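Side-chain contacts in putative histidinol-phosphate aminotransferase (Burkholderia pseudomallei, PDB 3P1T), which probably catalyses the reversible pyridoxal 5'-phosphate-dependent transamination between L-histidinol phosphate and 2-oxoglutarate, a step of histidine biosynthesis: residues E79-D82 with R83-E87; T172-D175 with Y176-F179. All blocks are in the same frame, centred on the assembly; numbering follows the deposited sequence.

Contact 1: E79-D82 with R83-E87; sequences ECFD and RISAE
Glu79 and Arg83, one helical turn apart, are joined by a salt bridge in which NE of Arg83 gives its hydrogen to OE2 of Glu79 over 2.9 Å. The oxygen lies in the guanidinium plane but is used on its anti side, and the two flat groups stand 76° apart. Glutamate suits this place because its extended chain reaches the next turn, while the arginine, bent at chi2 (-130°), lies against it with CG 3.9 Å from CG of Glu79. A water closes the ring, donating to OE2 of Glu79 and accepting from NH2 of Arg83. OE2 also receives Gln224, and OE1 accepts from the backbone N of Arg75 and from ND2 of Asn228. Arg83 makes a cation-pi contact with Trp225 of its own chain, while Trp225 of the second subunit packs on Glu79 and Arg83.

Backbone i to i+4 bonds carry helix 76-87 of this PLP-dependent aminotransferase fold; N of Ser85 meets O of Phe81 at 2.9 Å.

On a second side the small thiol SG of Cys80 leaves room for CD1 of Ile84, 3.9 Å away. On a third, the Phe81 ring comes obliquely near CB of Ser85.

The short carboxylate of Asp82 uses OD2 for both Arg106 and NE1 of Trp225 of the second subunit.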
loop_
_atom_site.group_PDB
_atom_site.type_symbol
_atom_site.label_atom_id
_atom_site.label_comp_id
_atom_site.label_asym_id
_atom_site.label_seq_id
_atom_site.Cartn_x
_atom_site.Cartn_y
_atom_site.Cartn_z
ATOM N N GLU A 79 4.773 -4.507 -5.748
ATOM C CA GLU A 79 3.776 -5.483 -5.277
ATOM C C GLU A 79 3.532 -6.550 -6.334
ATOM O O GLU A 79 3.442 -7.728 -6.008
ATOM C CB GLU A 79 2.440 -4.831 -4.892
ATOM C CG GLU A 79 1.392 -5.883 -4.536
ATOM C CD GLU A 79 0.082 -5.454 -3.917
ATOM O OE1 GLU A 79 -0.226 -4.241 -3.915
ATOM O OE2 GLU A 79 -0.638 -6.348 -3.422
ATOM N N CYS A 80 3.413 -6.121 -7.589
ATOM C CA CYS A 80 3.193 -6.974 -8.742
ATOM C C CYS A 80 4.257 -8.097 -8.798
ATOM O O CYS A 80 3.899 -9.280 -8.851
ATOM C CB CYS A 80 3.213 -6.123 -10.008
ATOM S SG CYS A 80 3.083 -7.078 -11.542
ATOM N N PHE A 81 5.560 -7.716 -8.754
ATOM C CA PHE A 81 6.678 -8.650 -8.835
ATOM C C PHE A 81 6.667 -9.605 -7.646
ATOM O O PHE A 81 6.902 -10.795 -7.833
ATOM C CB PHE A 81 8.032 -7.903 -8.916
ATOM C CG PHE A 81 9.191 -8.806 -9.272
ATOM C CD1 PHE A 81 9.849 -9.547 -8.287
ATOM C CD2 PHE A 81 9.599 -8.951 -10.596
ATOM C CE1 PHE A 81 10.859 -10.436 -8.624
ATOM C CE2 PHE A 81 10.619 -9.826 -10.927
ATOM C CZ PHE A 81 11.236 -10.570 -9.939
ATOM N N ASP A 82 6.413 -9.093 -6.438
ATOM C CA ASP A 82 6.404 -9.892 -5.203
ATOM C C ASP A 82 5.300 -10.931 -5.193
ATOM O O ASP A 82 5.581 -12.094 -4.904
ATOM C CB ASP A 82 6.256 -9.015 -3.947
ATOM C CG ASP A 82 7.512 -8.296 -3.487
ATOM O OD1 ASP A 82 8.531 -8.365 -4.197
ATOM O OD2 ASP A 82 7.493 -7.720 -2.383
ATOM N N ARG A 83 4.057 -10.539 -5.512
ATOM C CA ARG A 83 2.939 -11.475 -5.453
ATOM C C ARG A 83 3.061 -12.539 -6.565
ATOM O O ARG A 83 2.731 -13.691 -6.303
ATOM C CB ARG A 83 1.595 -10.741 -5.513
ATOM C CG ARG A 83 1.467 -9.772 -4.344
ATOM C CD ARG A 83 0.180 -9.891 -3.567
ATOM N NE ARG A 83 0.152 -8.956 -2.442
ATOM C CZ ARG A 83 0.589 -9.246 -1.220
ATOM N NH1 ARG A 83 1.088 -10.446 -0.951
ATOM N NH2 ARG A 83 0.521 -8.348 -0.257
ATOM N N ILE A 84 3.622 -12.193 -7.749
ATOM C CA ILE A 84 3.824 -13.160 -8.826
ATOM C C ILE A 84 4.931 -14.135 -8.417
ATOM O O ILE A 84 4.733 -15.351 -8.513
ATOM C CB ILE A 84 4.128 -12.492 -10.207
ATOM C CG1 ILE A 84 2.885 -11.776 -10.749
ATOM C CG2 ILE A 84 4.615 -13.534 -11.239
ATOM C CD1 ILE A 84 3.128 -10.981 -12.036
ATOM N N SER A 85 6.088 -13.610 -7.961
ATOM C CA SER A 85 7.242 -14.437 -7.592
ATOM C C SER A 85 6.892 -15.383 -6.417
ATOM O O SER A 85 7.378 -16.506 -6.412
ATOM C CB SER A 85 8.465 -13.582 -7.261
ATOM O OG SER A 85 8.337 -12.813 -6.076
ATOM N N ALA A 86 6.025 -14.969 -5.473
ATOM C CA ALA A 86 5.587 -15.819 -4.352
ATOM C C ALA A 86 4.810 -17.076 -4.851
ATOM O O ALA A 86 4.775 -18.088 -4.149
ATOM C CB ALA A 86 4.721 -15.023 -3.389
ATOM N N GLU A 87 4.234 -17.021 -6.062
ATOM C CA GLU A 87 3.483 -18.136 -6.641
ATOM C C GLU A 87 4.374 -19.039 -7.496
ATOM O O GLU A 87 3.965 -20.161 -7.790
ATOM C CB GLU A 87 2.299 -17.616 -7.501
ATOM C CG GLU A 87 1.270 -16.785 -6.739
ATOM C CD GLU A 87 0.675 -17.420 -5.496
ATOM O OE1 GLU A 87 0.218 -18.587 -5.561
ATOM O OE2 GLU A 87 0.679 -16.744 -4.443
HETATM O O HOH W 1 -1.283 -6.149 -0.579
#

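Contact 2: T172-D175 with Y176-F179; sequences TYVD and YSSF
Ser177 folds back on Val174 and forms an ST turn with Phe179, at the end of a short 3-10 turn in the loop after strand 166-170. Its CB sits 3.3 Å from O of Val174. One bond further out, OG of Ser177 donates to O of Val174 at 2.6 Å, in the carbonyl plane and on a lone pair. The torsion behind this (chi1 75°) sets OG between the backbone N and the carbonyl carbon. N of Ser177 reaches O of Val174 as well, at 3.0 Å but from well above the carbonyl plane, so two donors grip one oxygen. Serine fits because its short hydroxyl can donate to one backbone group while accepting from another.

Beside this bond OG touches CG2 of Val174, and, turned well away from it, the Phe179 ring has OG 3.5 Å above its centre. Valine adds a branched apolar surface: CG2 meets CE1 of Phe179 at 3.6 Å. The phenol of Tyr176 reaches His250. Tyr173, bonded to Asn24 and about 3 Å from a bound tartrate, touches Lys198, probably the cofactor-binding lysine of fold type I aminotransferases, consistent with a place at the cofactor pocket. The ST turn is completed where N of Phe179 donates to OG of Ser177 at 3.3 Å.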
loop_
_atom_site.group_PDB
_atom_site.type_symbol
_atom_site.label_atom_id
_atom_site.label_comp_id
_atom_site.label_asym_id
_atom_site.label_seq_id
_atom_site.Cartn_x
_atom_site.Cartn_y
_atom_site.Cartn_z
ATOM N N THR A 172 4.576 -0.367 -18.590
ATOM C CA THR A 172 4.558 0.952 -17.941
ATOM C C THR A 172 4.589 2.090 -18.982
ATOM O O THR A 172 3.879 3.097 -18.812
ATOM C CB THR A 172 5.750 1.087 -16.962
ATOM O OG1 THR A 172 5.539 0.225 -15.849
ATOM C CG2 THR A 172 5.943 2.507 -16.431
ATOM N N TYR A 173 5.385 1.933 -20.054
ATOM C CA TYR A 173 5.548 3.025 -21.015
ATOM C C TYR A 173 4.766 2.814 -22.329
ATOM O O TYR A 173 4.996 3.572 -23.267
ATOM C CB TYR A 173 7.056 3.222 -21.325
ATOM C CG TYR A 173 7.824 3.689 -20.102
ATOM C CD1 TYR A 173 7.757 5.016 -19.673
ATOM C CD2 TYR A 173 8.512 2.784 -19.301
ATOM C CE1 TYR A 173 8.366 5.426 -18.484
ATOM C CE2 TYR A 173 9.162 3.193 -18.136
ATOM C CZ TYR A 173 9.081 4.513 -17.728
ATOM O OH TYR A 173 9.732 4.920 -16.588
ATOM N N VAL A 174 3.816 1.863 -22.383
ATOM C CA VAL A 174 3.051 1.543 -23.602
ATOM C C VAL A 174 2.258 2.768 -24.154
ATOM O O VAL A 174 2.072 2.847 -25.366
ATOM C CB VAL A 174 2.082 0.350 -23.382
ATOM C CG1 VAL A 174 0.891 0.738 -22.496
ATOM C CG2 VAL A 174 1.599 -0.234 -24.709
ATOM N N ASP A 175 1.807 3.709 -23.303
ATOM C CA ASP A 175 0.997 4.840 -23.778
ATOM C C ASP A 175 1.793 5.828 -24.706
ATOM O O ASP A 175 1.173 6.607 -25.440
ATOM C CB ASP A 175 0.380 5.596 -22.599
ATOM C CG ASP A 175 -0.981 5.058 -22.136
ATOM O OD1 ASP A 175 -1.467 4.046 -22.726
ATOM O OD2 ASP A 175 -1.592 5.685 -21.236
ATOM N N TYR A 176 3.124 5.734 -24.736
ATOM C CA TYR A 176 3.940 6.559 -25.619
ATOM C C TYR A 176 4.443 5.735 -26.811
ATOM O O TYR A 176 5.293 6.217 -27.577
ATOM C CB TYR A 176 5.125 7.151 -24.836
ATOM C CG TYR A 176 4.704 7.865 -23.571
ATOM C CD1 TYR A 176 4.069 9.108 -23.624
ATOM C CD2 TYR A 176 4.911 7.290 -22.323
ATOM C CE1 TYR A 176 3.664 9.761 -22.459
ATOM C CE2 TYR A 176 4.504 7.928 -21.157
ATOM C CZ TYR A 176 3.892 9.166 -21.227
ATOM O OH TYR A 176 3.522 9.784 -20.060
ATOM N N SER A 177 3.941 4.488 -26.963
ATOM C CA SER A 177 4.414 3.592 -28.006
ATOM C C SER A 177 3.569 3.666 -29.303
ATOM O O SER A 177 2.644 4.490 -29.449
ATOM C CB SER A 177 4.441 2.156 -27.504
ATOM O OG SER A 177 3.130 1.623 -27.426
ATOM N N SER A 178 3.958 2.807 -30.264
ATOM C CA SER A 178 3.365 2.652 -31.590
ATOM C C SER A 178 2.423 1.449 -31.619
ATOM O O SER A 178 1.814 1.178 -32.652
ATOM C CB SER A 178 4.471 2.476 -32.632
ATOM O OG SER A 178 5.498 3.442 -32.490
ATOM N N PHE A 179 2.307 0.723 -30.491
ATOM C CA PHE A 179 1.500 -0.491 -30.415
ATOM C C PHE A 179 0.389 -0.369 -29.339
ATOM O O PHE A 179 0.016 -1.363 -28.721
ATOM C CB PHE A 179 2.401 -1.723 -30.156
ATOM C CG PHE A 179 3.349 -1.688 -28.971
ATOM C CD1 PHE A 179 2.960 -2.188 -27.730
ATOM C CD2 PHE A 179 4.663 -1.255 -29.121
ATOM C CE1 PHE A 179 3.849 -2.208 -26.654
ATOM C CE2 PHE A 179 5.548 -1.268 -28.037
ATOM C CZ PHE A 179 5.132 -1.743 -26.813
HETATM O O HOH W 2 1.507 6.872 -28.173
#

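Overall arrangement
From the N terminus, the chain passes strand 71-74 and enters helix 76-87, where contact 1 joins successive turns of that one helix and closes no loop. Strands 92-96, 113-117, 137-142 and 166-170 follow before contact 2 turns the chain back on itself in the loop leading to strand 190-195. The two lie in series, neither nested nor crossed, with centres about 23 Å apart and nearest atoms about 9 Å apart. Contact 1 connects its helix to strand 208-211, helices 102-107 and 214-221, and the second subunit. Contact 2 lies nearer the centre of the chain, touching strand 190-195 and helix 244-267.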